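Local coordinates for protein putative histidinol-phosphate aminotransferase (Erwinia carotovora atroseptica, PDB 3LY1) that probably acts as a pyridoxal-phosphate-dependent aminotransferase, possibly one working on histidinol phosphate or a related amine, at residues A[192-197]-A[203-208]; A[115-120]-A[133-138]; A[298-303]-A[347-352]; A[274-279]-A[293-298]. One frame throughout, in Å; residues are numbered along the deposited sequence.

Contact 1: residues A[192-197]-A[203-208]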
loop_
_atom_site.group_PDB
_atom_site.type_symbol
_atom_site.label_atom_id
_atom_site.label_comp_id
_atom_site.label_asym_id
_atom_site.label_seq_id
_atom_site.Cartn_x
_atom_site.Cartn_y
_atom_site.Cartn_z
ATOM N N ARG A 192 24.397 -16.106 2.811
ATOM C CA ARG A 192 24.860 -14.729 2.976
ATOM C C ARG A 192 23.823 -13.769 2.389
ATOM O O ARG A 192 23.333 -14.002 1.284
ATOM C CB ARG A 192 26.218 -14.533 2.258
ATOM C CG ARG A 192 27.411 -14.439 3.180
ATOM C CD ARG A 192 28.707 -15.045 2.652
ATOM N NE ARG A 192 28.965 -15.058 1.208
ATOM C CZ ARG A 192 29.647 -16.041 0.622
ATOM N NH1 ARG A 192 30.071 -17.059 1.355
ATOM N NH2 ARG A 192 29.886 -16.043 -0.684
ATOM N N SER A 193 23.483 -12.700 3.115
ATOM C CA SER A 193 22.664 -11.625 2.508
ATOM C C SER A 193 23.423 -11.003 1.323
ATOM O O SER A 193 24.670 -10.867 1.336
ATOM C CB SER A 193 22.251 -10.533 3.498
ATOM O OG SER A 193 21.554 -9.477 2.825
ATOM N N ILE A 194 22.674 -10.670 0.278
ATOM C CA ILE A 194 23.238 -10.046 -0.904
ATOM C C ILE A 194 23.508 -8.570 -0.670
ATOM O O ILE A 194 24.143 -7.913 -1.481
ATOM C CB ILE A 194 22.330 -10.266 -2.133
ATOM C CG1 ILE A 194 23.141 -10.147 -3.436
ATOM C CG2 ILE A 194 21.073 -9.350 -2.135
ATOM C CD1 ILE A 194 23.970 -11.356 -3.724
ATOM N N SER A 195 23.012 -8.044 0.431
ATOM C CA SER A 195 23.130 -6.625 0.745
ATOM C C SER A 195 24.513 -5.966 0.547
ATOM O O SER A 195 24.585 -4.860 -0.022
ATOM C CB SER A 195 22.624 -6.353 2.170
ATOM O OG SER A 195 22.448 -4.965 2.354
ATOM N N PRO A 196 25.608 -6.623 1.003
ATOM C CA PRO A 196 26.885 -5.947 0.801
ATOM C C PRO A 196 27.250 -5.718 -0.688
ATOM O O PRO A 196 27.974 -4.768 -0.975
ATOM C CB PRO A 196 27.884 -6.857 1.510
ATOM C CG PRO A 196 27.082 -7.520 2.570
ATOM C CD PRO A 196 25.760 -7.787 1.884
HETATM N N MSE A 197 26.751 -6.540 -1.619
HETATM C CA MSE A 197 27.030 -6.311 -3.041
HETATM C C MSE A 197 26.412 -4.976 -3.520
HETATM O O MSE A 197 26.942 -4.310 -4.403
HETATM C CB MSE A 197 26.547 -7.493 -3.897
HETATM C CG MSE A 197 27.108 -8.866 -3.465
HETATM SE SE MSE A 197 29.042 -8.956 -3.482
HETATM C CE MSE A 197 29.455 -9.082 -1.579
ATOM N N GLU A 203 24.603 -2.483 -9.681
ATOM C CA GLU A 203 23.477 -1.868 -10.353
ATOM C C GLU A 203 22.488 -2.887 -10.939
ATOM O O GLU A 203 21.517 -2.499 -11.570
ATOM C CB GLU A 203 24.012 -0.949 -11.455
ATOM C CG GLU A 203 25.007 0.091 -10.871
ATOM C CD GLU A 203 25.542 1.114 -11.865
ATOM O OE1 GLU A 203 24.860 1.420 -12.861
ATOM O OE2 GLU A 203 26.660 1.614 -11.616
ATOM N N ASN A 204 22.736 -4.186 -10.711
ATOM C CA ASN A 204 21.902 -5.247 -11.251
ATOM C C ASN A 204 21.225 -6.096 -10.169
ATOM O O ASN A 204 20.851 -7.250 -10.424
ATOM C CB ASN A 204 22.723 -6.115 -12.209
ATOM C CG ASN A 204 23.819 -6.949 -11.520
ATOM O OD1 ASN A 204 24.236 -6.665 -10.412
ATOM N ND2 ASN A 204 24.323 -7.955 -12.230
ATOM N N ILE A 205 21.062 -5.536 -8.970
ATOM C CA ILE A 205 20.422 -6.255 -7.876
ATOM C C ILE A 205 19.359 -5.406 -7.192
ATOM O O ILE A 205 19.643 -4.278 -6.798
ATOM C CB ILE A 205 21.404 -6.639 -6.732
ATOM C CG1 ILE A 205 22.683 -7.274 -7.256
ATOM C CG2 ILE A 205 20.667 -7.524 -5.702
ATOM C CD1 ILE A 205 23.775 -7.546 -6.165
ATOM N N ILE A 206 18.163 -5.980 -7.025
ATOM C CA ILE A 206 17.098 -5.484 -6.128
ATOM C C ILE A 206 16.967 -6.516 -4.977
ATOM O O ILE A 206 16.676 -7.699 -5.192
ATOM C CB ILE A 206 15.728 -5.302 -6.924
ATOM C CG1 ILE A 206 15.878 -4.281 -8.058
ATOM C CG2 ILE A 206 14.542 -4.956 -5.998
ATOM C CD1 ILE A 206 14.788 -4.422 -9.251
ATOM N N LEU A 207 17.244 -6.063 -3.768
ATOM C CA LEU A 207 16.991 -6.820 -2.558
ATOM C C LEU A 207 15.656 -6.398 -2.010
ATOM O O LEU A 207 15.387 -5.200 -1.826
ATOM C CB LEU A 207 18.059 -6.538 -1.526
ATOM C CG LEU A 207 17.894 -7.064 -0.107
ATOM C CD1 LEU A 207 17.715 -8.595 -0.107
ATOM C CD2 LEU A 207 19.097 -6.647 0.706
ATOM N N LEU A 208 14.824 -7.373 -1.722
ATOM C CA LEU A 208 13.523 -7.119 -1.113
ATOM C C LEU A 208 13.516 -7.711 0.275
ATOM O O LEU A 208 13.939 -8.885 0.482
ATOM C CB LEU A 208 12.420 -7.735 -1.937
ATOM C CG LEU A 208 12.214 -7.187 -3.347
ATOM C CD1 LEU A 208 11.171 -7.992 -4.004
ATOM C CD2 LEU A 208 11.896 -5.636 -3.375
#
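Ile194 turns CG1 anti to its backbone N (chi1 -157°), whereas Ile205 sends CG1 anti to its carbonyl carbon, and the two branched chains meet at a slant. The touching atoms are Ile194 CG1 and Ile205 CD1, 3.8 Å apart. With chi2 174° Ile205 stays extended, which carries CD1 on to the base of Met197, a selenomethionine, with 3.6 Å between Ile205 CD1 and Met197 CB; the selenium end of that side chain leads away. Leu207, two residues further along the same strand face, runs past Ile194 in the opposite direction, with Leu207 CD1 lying 4.0 Å from Ile194 CG2. Its other methyl packs on Ser195, where Leu207 CD2 is 3.8 Å from Ser195 CB. Branched aliphatics suit a buried seam of this kind because each offers several methyl surfaces at different angles. Serine at 193 suits the turn that leads into the helix: Ser193 OG accepts from Ser195 N at 3.1 Å in a nearly straight capping bond (165°), and it is also hydrogen-bonded to Glu180, whose carboxylate holds Ile194 N as well. The Ser195 hydroxyl, close to the leucine, has a polar partner in His64 ND1. The contact belongs to a beta-alpha-beta unit in which helix 195-199 connects strand 174-179 to strand 205-210, its parallel neighbour in the large sheet. Helix 160-168 packs beside it through Ile167, which touches both isoleucines, while Ile206 and Leu208 point to the other side of the sheet and meet helix 76-88.

Contact 2: residues A[115-120]-A[133-138]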
loop_
_atom_site.group_PDB
_atom_site.type_symbol
_atom_site.label_atom_id
_atom_site.label_comp_id
_atom_site.label_asym_id
_atom_site.label_seq_id
_atom_site.Cartn_x
_atom_site.Cartn_y
_atom_site.Cartn_z
ATOM N N LYS A 115 7.298 -13.516 -21.304
ATOM C CA LYS A 115 7.644 -14.925 -21.265
ATOM C C LYS A 115 8.068 -15.309 -19.851
ATOM O O LYS A 115 8.828 -14.587 -19.223
ATOM C CB LYS A 115 8.807 -15.181 -22.215
ATOM C CG LYS A 115 9.265 -16.609 -22.255
ATOM C CD LYS A 115 10.359 -16.814 -23.310
ATOM C CE LYS A 115 10.690 -18.306 -23.436
ATOM N NZ LYS A 115 11.500 -18.541 -24.661
ATOM N N VAL A 116 7.593 -16.443 -19.360
ATOM C CA VAL A 116 7.988 -16.943 -18.036
ATOM C C VAL A 116 8.722 -18.255 -18.258
ATOM O O VAL A 116 8.159 -19.193 -18.821
ATOM C CB VAL A 116 6.789 -17.167 -17.127
ATOM C CG1 VAL A 116 7.222 -17.811 -15.836
ATOM C CG2 VAL A 116 6.093 -15.828 -16.833
ATOM N N THR A 117 9.989 -18.287 -17.869
ATOM C CA THR A 117 10.867 -19.418 -18.127
ATOM C C THR A 117 11.170 -20.095 -16.795
ATOM O O THR A 117 11.933 -19.564 -15.974
ATOM C CB THR A 117 12.161 -18.945 -18.848
ATOM O OG1 THR A 117 11.818 -18.357 -20.111
ATOM C CG2 THR A 117 13.134 -20.123 -19.090
ATOM N N LYS A 118 10.541 -21.248 -16.565
ATOM C CA LYS A 118 10.698 -21.989 -15.329
ATOM C C LYS A 118 11.723 -23.098 -15.530
ATOM O O LYS A 118 11.683 -23.808 -16.544
ATOM C CB LYS A 118 9.364 -22.607 -14.882
ATOM C CG LYS A 118 8.354 -21.613 -14.375
ATOM C CD LYS A 118 7.031 -22.319 -14.011
ATOM C CE LYS A 118 5.953 -21.285 -13.804
ATOM N NZ LYS A 118 4.733 -21.881 -13.222
ATOM N N VAL A 119 12.649 -23.211 -14.584
ATOM C CA VAL A 119 13.708 -24.193 -14.606
ATOM C C VAL A 119 13.428 -25.258 -13.549
ATOM O O VAL A 119 13.265 -24.962 -12.352
ATOM C CB VAL A 119 15.088 -23.531 -14.347
ATOM C CG1 VAL A 119 16.197 -24.592 -14.296
ATOM C CG2 VAL A 119 15.350 -22.454 -15.408
ATOM N N LYS A 120 13.364 -26.501 -14.012
ATOM C CA LYS A 120 13.043 -27.641 -13.152
ATOM C C LYS A 120 13.973 -27.664 -11.939
ATOM O O LYS A 120 15.138 -27.315 -12.046
ATOM C CB LYS A 120 13.128 -28.933 -13.966
ATOM C CG LYS A 120 12.630 -30.189 -13.254
ATOM C CD LYS A 120 12.845 -31.452 -14.115
ATOM C CE LYS A 120 12.267 -32.705 -13.424
ATOM N NZ LYS A 120 11.547 -33.575 -14.422
ATOM N N LYS A 133 21.161 -19.916 -14.992
ATOM C CA LYS A 133 22.184 -19.204 -15.756
ATOM C C LYS A 133 22.034 -19.447 -17.242
ATOM O O LYS A 133 22.152 -18.520 -18.001
ATOM C CB LYS A 133 23.573 -19.650 -15.401
ATOM C CG LYS A 133 24.088 -19.266 -14.063
ATOM C CD LYS A 133 25.488 -19.903 -13.966
ATOM C CE LYS A 133 26.162 -19.619 -12.655
ATOM N NZ LYS A 133 27.545 -20.221 -12.619
ATOM N N ALA A 134 21.833 -20.704 -17.628
ATOM C CA ALA A 134 21.709 -21.107 -19.048
ATOM C C ALA A 134 20.457 -20.482 -19.699
ATOM O O ALA A 134 20.455 -20.123 -20.895
ATOM C CB ALA A 134 21.676 -22.653 -19.156
ATOM N N ALA A 135 19.387 -20.376 -18.928
ATOM C CA ALA A 135 18.129 -19.780 -19.406
ATOM C C ALA A 135 18.322 -18.317 -19.739
ATOM O O ALA A 135 17.761 -17.841 -20.740
ATOM C CB ALA A 135 17.032 -19.935 -18.354
ATOM N N VAL A 136 19.104 -17.596 -18.921
ATOM C CA VAL A 136 19.463 -16.200 -19.221
ATOM C C VAL A 136 20.427 -16.089 -20.400
ATOM O O VAL A 136 20.215 -15.255 -21.301
ATOM C CB VAL A 136 20.086 -15.509 -17.977
ATOM C CG1 VAL A 136 20.703 -14.141 -18.318
ATOM C CG2 VAL A 136 19.037 -15.350 -16.868
ATOM N N ALA A 137 21.477 -16.927 -20.400
ATOM C CA ALA A 137 22.517 -16.851 -21.421
ATOM C C ALA A 137 21.921 -17.165 -22.791
ATOM O O ALA A 137 22.383 -16.599 -23.820
ATOM C CB ALA A 137 23.711 -17.825 -21.076
ATOM N N ALA A 138 20.892 -18.014 -22.834
ATOM C CA ALA A 138 20.316 -18.465 -24.117
ATOM C C ALA A 138 19.336 -17.461 -24.712
ATOM O O ALA A 138 18.937 -17.614 -25.854
ATOM C CB ALA A 138 19.625 -19.843 -23.959
#
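Thr117 and Ala135 bring strand 115-119 and helix 129-137 together through their methyl groups. Followed outward, the threonine begins with CB directed at the helix, still 5.0 Å from Ala135 CB, and there it forks. The methyl branch lies anti to the backbone N and takes the lead: Thr117 CG2 comes within 4.0 Å of Ala135 CB. The hydroxyl branch, with OG1 beside the backbone N (chi1 -61°), sits farther back, Thr117 OG1 being 5.7 Å from Ala135 CB. It is thus the methyl, not the hydroxyl, that makes the contact. Val119, on the same face of the strand, adds a second apolar touch, with Val119 CG2 at 4.2 Å from Ala135 CB, while its CG1 stands farther back. One alanine methyl is therefore shared by two strand residues. Alanine suits this place because its short side chain lets the helix backbone come close, the alpha carbons of Thr117 and Ala135 being 7.4 Å apart, and beta-branched threonine and valine are at home in a strand. No hydrogen bond crosses; the fit is van der Waals packing near the surface. Strand 115-119 is an outermost strand of the large sheet within this chain and pairs in parallel with strand 94-98, whose Val96 also touches Ala135 and Val136. Helix 129-137 carries the chain from the edge strand across to strand 143-148, on the far side of strand 94-98, with Trp166 of helix 160-168 packed against Val136.

Contact 3: residues A[298-303]-A[347-352]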
loop_
_atom_site.group_PDB
_atom_site.type_symbol
_atom_site.label_atom_id
_atom_site.label_comp_id
_atom_site.label_asym_id
_atom_site.label_seq_id
_atom_site.Cartn_x
_atom_site.Cartn_y
_atom_site.Cartn_z
ATOM N N GLN A 298 7.237 -34.390 3.040
ATOM C CA GLN A 298 6.570 -35.305 2.147
ATOM C C GLN A 298 5.387 -35.958 2.837
ATOM O O GLN A 298 5.322 -36.014 4.068
ATOM C CB GLN A 298 7.566 -36.373 1.668
ATOM C CG GLN A 298 7.165 -37.050 0.378
ATOM C CD GLN A 298 8.192 -38.099 -0.081
ATOM O OE1 GLN A 298 9.385 -37.924 0.103
ATOM N NE2 GLN A 298 7.710 -39.184 -0.672
ATOM N N LEU A 299 4.425 -36.392 2.029
ATOM C CA LEU A 299 3.279 -37.149 2.511
ATOM C C LEU A 299 3.166 -38.453 1.753
ATOM O O LEU A 299 3.526 -38.522 0.564
ATOM C CB LEU A 299 1.989 -36.363 2.334
ATOM C CG LEU A 299 1.852 -35.125 3.207
ATOM C CD1 LEU A 299 0.656 -34.246 2.775
ATOM C CD2 LEU A 299 1.753 -35.558 4.699
ATOM N N VAL A 300 2.647 -39.476 2.431
ATOM C CA VAL A 300 2.291 -40.732 1.786
ATOM C C VAL A 300 0.768 -40.836 1.534
ATOM O O VAL A 300 0.337 -41.651 0.716
ATOM C CB VAL A 300 2.904 -41.964 2.530
ATOM C CG1 VAL A 300 4.443 -41.898 2.434
ATOM C CG2 VAL A 300 2.509 -42.018 3.960
ATOM N N VAL A 301 -0.032 -40.015 2.209
ATOM C CA VAL A 301 -1.472 -39.907 1.933
ATOM C C VAL A 301 -1.721 -38.702 1.018
ATOM O O VAL A 301 -0.850 -37.834 0.898
ATOM C CB VAL A 301 -2.269 -39.735 3.232
ATOM C CG1 VAL A 301 -1.944 -40.871 4.177
ATOM C CG2 VAL A 301 -1.966 -38.373 3.879
ATOM N N PRO A 302 -2.892 -38.652 0.350
ATOM C CA PRO A 302 -3.188 -37.464 -0.460
ATOM C C PRO A 302 -3.164 -36.150 0.350
ATOM O O PRO A 302 -3.715 -36.066 1.473
ATOM C CB PRO A 302 -4.588 -37.761 -1.046
ATOM C CG PRO A 302 -4.663 -39.304 -1.092
ATOM C CD PRO A 302 -3.910 -39.714 0.173
ATOM N N LEU A 303 -2.515 -35.136 -0.219
ATOM C CA LEU A 303 -2.386 -33.828 0.438
ATOM C C LEU A 303 -3.760 -33.333 0.823
ATOM O O LEU A 303 -3.954 -32.900 1.922
ATOM C CB LEU A 303 -1.671 -32.834 -0.491
ATOM C CG LEU A 303 -1.586 -31.370 -0.014
ATOM C CD1 LEU A 303 -0.835 -31.222 1.331
ATOM C CD2 LEU A 303 -0.961 -30.497 -1.142
ATOM N N GLU A 347 -0.932 -39.344 16.331
ATOM C CA GLU A 347 -2.238 -39.980 16.457
ATOM C C GLU A 347 -2.855 -40.280 15.089
ATOM O O GLU A 347 -3.517 -41.326 14.917
ATOM C CB GLU A 347 -3.201 -39.112 17.264
ATOM C CG GLU A 347 -2.875 -39.022 18.745
ATOM C CD GLU A 347 -2.994 -40.365 19.444
ATOM O OE1 GLU A 347 -4.133 -40.898 19.541
ATOM O OE2 GLU A 347 -1.943 -40.893 19.872
ATOM N N PHE A 348 -2.671 -39.360 14.134
ATOM C CA PHE A 348 -3.101 -39.569 12.756
ATOM C C PHE A 348 -2.449 -40.838 12.197
ATOM O O PHE A 348 -3.121 -41.628 11.490
ATOM C CB PHE A 348 -2.711 -38.404 11.843
ATOM C CG PHE A 348 -3.726 -37.281 11.752
ATOM C CD1 PHE A 348 -4.495 -36.899 12.826
ATOM C CD2 PHE A 348 -3.859 -36.572 10.565
ATOM C CE1 PHE A 348 -5.391 -35.830 12.734
ATOM C CE2 PHE A 348 -4.753 -35.501 10.458
ATOM C CZ PHE A 348 -5.518 -35.128 11.546
ATOM N N ARG A 349 -1.154 -41.018 12.480
ATOM C CA ARG A 349 -0.409 -42.162 11.948
ATOM C C ARG A 349 -1.070 -43.487 12.387
ATOM O O ARG A 349 -1.206 -44.429 11.591
ATOM C CB ARG A 349 1.064 -42.090 12.361
ATOM C CG ARG A 349 1.921 -43.370 12.151
ATOM C CD ARG A 349 1.874 -43.938 10.717
ATOM N NE ARG A 349 2.259 -42.996 9.651
ATOM C CZ ARG A 349 3.508 -42.754 9.237
ATOM N NH1 ARG A 349 4.530 -43.360 9.807
ATOM N NH2 ARG A 349 3.733 -41.913 8.219
ATOM N N LYS A 350 -1.513 -43.540 13.636
ATOM C CA LYS A 350 -2.107 -44.754 14.177
ATOM C C LYS A 350 -3.349 -45.144 13.392
ATOM O O LYS A 350 -3.671 -46.336 13.304
ATOM C CB LYS A 350 -2.471 -44.580 15.658
ATOM C CG LYS A 350 -1.296 -44.280 16.556
ATOM C CD LYS A 350 -1.775 -44.193 17.992
ATOM C CE LYS A 350 -0.693 -43.710 18.921
ATOM N NZ LYS A 350 -1.263 -43.568 20.324
ATOM N N LYS A 351 -4.051 -44.156 12.839
ATOM C CA LYS A 351 -5.269 -44.439 12.079
ATOM C C LYS A 351 -5.074 -44.264 10.574
ATOM O O LYS A 351 -6.050 -44.164 9.829
ATOM C CB LYS A 351 -6.475 -43.634 12.618
ATOM C CG LYS A 351 -6.385 -42.105 12.473
ATOM C CD LYS A 351 -7.487 -41.379 13.266
ATOM C CE LYS A 351 -8.884 -41.603 12.649
ATOM N NZ LYS A 351 -10.029 -41.011 13.457
ATOM N N SER A 352 -3.814 -44.278 10.131
ATOM C CA SER A 352 -3.433 -44.138 8.719
ATOM C C SER A 352 -3.753 -42.810 8.013
ATOM O O SER A 352 -3.767 -42.762 6.769
ATOM C CB SER A 352 -3.989 -45.303 7.879
ATOM O OG SER A 352 -3.403 -46.502 8.289
#
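Val301 faces Ser352 where helix 335-350 ends in a Schellman motif: Ser352, with positive phi (64°), is its C-prime residue, Ser352 N bonds to Arg349 O, and Trp353 N reaches back to Phe348 O. The valine meets the backbone rather than the serine hydroxyl. Its CG1 lies anti to the carbonyl carbon and directs a methyl at the turn, with Val301 CG1 at 3.7 Å from Ser352 O. Alongside, Val300 reaches the end of Arg349, its CG2 approaching the guanidinium obliquely, 4.4 Å from Arg349 NH2. The arginine first leaves the helix with CG anti to the backbone N, then bends twice, which brings its head round toward the loop 298-303. Arginine suits this place because its several N-H groups can serve separate partners: NH2 forms a salt bridge with the carboxylate of Ile354, the chain's last residue, and NH1 donates to Leu283 O. No hydrogen bond crosses here, and short beta-branched valines suit a near-surface loop where only methyl groups touch the helix end. On the helix itself, Lys350 NZ pairs with Glu347 OE2 at 2.8 Å, meeting the carboxylate on its syn side, 19° out of its plane.

Contact 4: residues A[274-279]-A[293-298]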
loop_
_atom_site.group_PDB
_atom_site.type_symbol
_atom_site.label_atom_id
_atom_site.label_comp_id
_atom_site.label_asym_id
_atom_site.label_seq_id
_atom_site.Cartn_x
_atom_site.Cartn_y
_atom_site.Cartn_z
ATOM N N GLN A 274 12.480 -27.864 15.775
ATOM C CA GLN A 274 12.936 -29.160 16.267
ATOM C C GLN A 274 11.772 -30.060 16.752
ATOM O O GLN A 274 11.834 -31.279 16.592
ATOM C CB GLN A 274 14.015 -28.972 17.337
ATOM C CG GLN A 274 15.273 -28.256 16.795
ATOM C CD GLN A 274 15.916 -28.990 15.621
ATOM O OE1 GLN A 274 16.308 -30.145 15.749
ATOM N NE2 GLN A 274 16.007 -28.328 14.471
ATOM N N ILE A 275 10.720 -29.468 17.298
ATOM C CA ILE A 275 9.558 -30.258 17.694
ATOM C C ILE A 275 8.891 -30.920 16.495
ATOM O O ILE A 275 8.549 -32.095 16.538
ATOM C CB ILE A 275 8.525 -29.407 18.438
ATOM C CG1 ILE A 275 9.119 -28.984 19.780
ATOM C CG2 ILE A 275 7.199 -30.189 18.681
ATOM C CD1 ILE A 275 8.291 -27.921 20.504
ATOM N N LEU A 276 8.705 -30.162 15.423
ATOM C CA LEU A 276 8.138 -30.728 14.209
ATOM C C LEU A 276 9.053 -31.784 13.567
ATOM O O LEU A 276 8.557 -32.854 13.150
ATOM C CB LEU A 276 7.766 -29.623 13.229
ATOM C CG LEU A 276 7.167 -30.107 11.901
ATOM C CD1 LEU A 276 5.889 -30.942 12.079
ATOM C CD2 LEU A 276 6.898 -28.866 11.073
ATOM N N LEU A 277 10.360 -31.491 13.496
ATOM C CA LEU A 277 11.347 -32.396 12.876
ATOM C C LEU A 277 11.425 -33.732 13.639
ATOM O O LEU A 277 11.492 -34.787 13.001
ATOM C CB LEU A 277 12.740 -31.747 12.748
ATOM C CG LEU A 277 12.870 -30.479 11.865
ATOM C CD1 LEU A 277 14.343 -30.125 11.550
ATOM C CD2 LEU A 277 12.055 -30.608 10.558
ATOM N N LYS A 278 11.354 -33.676 14.968
ATOM C CA LYS A 278 11.324 -34.880 15.810
ATOM C C LYS A 278 10.146 -35.767 15.408
ATOM O O LYS A 278 10.304 -36.965 15.234
ATOM C CB LYS A 278 11.227 -34.508 17.304
ATOM C CG LYS A 278 11.484 -35.672 18.284
ATOM C CD LYS A 278 11.325 -35.254 19.758
ATOM C CE LYS A 278 11.025 -36.439 20.693
ATOM N NZ LYS A 278 12.062 -37.500 20.611
ATOM N N ALA A 279 8.953 -35.171 15.253
ATOM C CA ALA A 279 7.758 -35.926 14.799
ATOM C C ALA A 279 7.926 -36.541 13.395
ATOM O O ALA A 279 7.560 -37.704 13.183
ATOM C CB ALA A 279 6.471 -35.063 14.878
ATOM N N ASN A 293 10.650 -19.953 8.667
ATOM C CA ASN A 293 9.694 -20.255 9.753
ATOM C C ASN A 293 8.604 -21.245 9.289
ATOM O O ASN A 293 7.428 -21.133 9.656
ATOM C CB ASN A 293 9.122 -18.950 10.359
ATOM C CG ASN A 293 8.297 -18.116 9.379
ATOM O OD1 ASN A 293 8.281 -18.378 8.185
ATOM N ND2 ASN A 293 7.591 -17.103 9.909
ATOM N N PHE A 294 9.022 -22.216 8.472
ATOM C CA PHE A 294 8.130 -23.257 7.941
ATOM C C PHE A 294 8.944 -24.473 7.482
ATOM O O PHE A 294 10.151 -24.359 7.282
ATOM C CB PHE A 294 7.315 -22.740 6.752
ATOM C CG PHE A 294 8.170 -22.094 5.659
ATOM C CD1 PHE A 294 8.526 -20.757 5.748
ATOM C CD2 PHE A 294 8.591 -22.820 4.565
ATOM C CE1 PHE A 294 9.300 -20.152 4.773
ATOM C CE2 PHE A 294 9.350 -22.227 3.557
ATOM C CZ PHE A 294 9.722 -20.893 3.673
ATOM N N VAL A 295 8.287 -25.628 7.329
ATOM C CA VAL A 295 8.965 -26.849 6.929
ATOM C C VAL A 295 8.179 -27.457 5.779
ATOM O O VAL A 295 6.912 -27.470 5.783
ATOM C CB VAL A 295 9.076 -27.866 8.122
ATOM C CG1 VAL A 295 9.618 -29.286 7.643
ATOM C CG2 VAL A 295 9.910 -27.310 9.254
ATOM N N PHE A 296 8.913 -27.911 4.772
ATOM C CA PHE A 296 8.319 -28.567 3.632
ATOM C C PHE A 296 8.617 -30.044 3.834
ATOM O O PHE A 296 9.770 -30.432 3.966
ATOM C CB PHE A 296 8.919 -28.012 2.337
ATOM C CG PHE A 296 8.040 -28.164 1.112
ATOM C CD1 PHE A 296 6.786 -27.569 1.050
ATOM C CD2 PHE A 296 8.530 -28.806 -0.020
ATOM C CE1 PHE A 296 6.001 -27.652 -0.115
ATOM C CE2 PHE A 296 7.739 -28.894 -1.199
ATOM C CZ PHE A 296 6.493 -28.319 -1.234
ATOM N N HIS A 297 7.577 -30.858 3.957
ATOM C CA HIS A 297 7.748 -32.314 4.114
ATOM C C HIS A 297 6.829 -33.132 3.218
ATOM O O HIS A 297 5.800 -32.633 2.710
ATOM C CB HIS A 297 7.633 -32.747 5.568
ATOM C CG HIS A 297 6.237 -32.773 6.134
ATOM N ND1 HIS A 297 5.396 -33.856 5.987
ATOM C CD2 HIS A 297 5.577 -31.894 6.933
ATOM C CE1 HIS A 297 4.270 -33.637 6.661
ATOM N NE2 HIS A 297 4.354 -32.451 7.248
ATOM N N GLN A 298 7.237 -34.390 3.040
ATOM C CA GLN A 298 6.570 -35.305 2.147
ATOM C C GLN A 298 5.387 -35.958 2.837
ATOM O O GLN A 298 5.322 -36.014 4.068
ATOM C CB GLN A 298 7.566 -36.373 1.668
ATOM C CG GLN A 298 7.165 -37.050 0.378
ATOM C CD GLN A 298 8.192 -38.099 -0.081
ATOM O OE1 GLN A 298 9.385 -37.924 0.103
ATOM N NE2 GLN A 298 7.710 -39.184 -0.672
#
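Apolar packing carries this contact, and Val295 is its centre on the strand side, met by two successive leucines of helix 259-283. Leu276 comes tip to tip: its CG stands anti to the backbone N (chi1 180°), which drives the side chain straight at the strand, and Leu276 CD2 lies 3.8 Å from Val295 CB and equally close to CG2. Leu277 starts off to one side of the strand, but its outer end swings back, so that Leu277 CD2 reaches Val295 CG1 at 4.0 Å from an oblique direction. Leu277 rests on both valine methyls, and CG2 is shared with Leu276. A beta-branched residue suits the strand, and leucine, with its fork far from the backbone, spans the 8.3 Å between the alpha carbons of Leu276 and Val295. Leu280, a turn further on, also touches Val295.

No hydrogen bond crosses between the segments; the side-chain one is local to the strand. His297 ND1 donates to Gln298 O at 2.9 Å, with the acceptor near the imidazole plane and the donor standing above the carbonyl plane; this bond probably helps to set the turn of the ring, which also touches Leu280.

Aromatic contacts involve residues flanking Val295. Phe294 meets Tyr182, a residue of the pyridoxal phosphate site, edge-to-face, and Phe296 meets Trp327 with the ring planes about 15° apart.

Strand 294-298 pairs antiparallel with strand 327-331, and Met345 of helix 335-350 packs on Leu276. Helices laid against a small antiparallel sheet are characteristic of the small C-terminal domain of fold-type I aminotransferases.

In the fold
Contacts 1 and 2 both reach the large mixed sheet, their centres about 21 Å apart, one near its interior and the other at its edge. Contacts 3 and 4 lie together in the C-terminal part of the chain, about 15 Å between centres, and share Gln298, where the strand of contact 4 runs into the loop of contact 3. Contacts 1 and 4 sit on opposite sides of the chain's centre, their centres about 29 Å apart, and both lie some way from the cofactor site: the Leu207 side chain is about 10 Å from bound pyridoxal phosphate, and that of Val295 about 11 Å from that of Tyr182, a binding residue. Contacts 2 and 3 lie away from it.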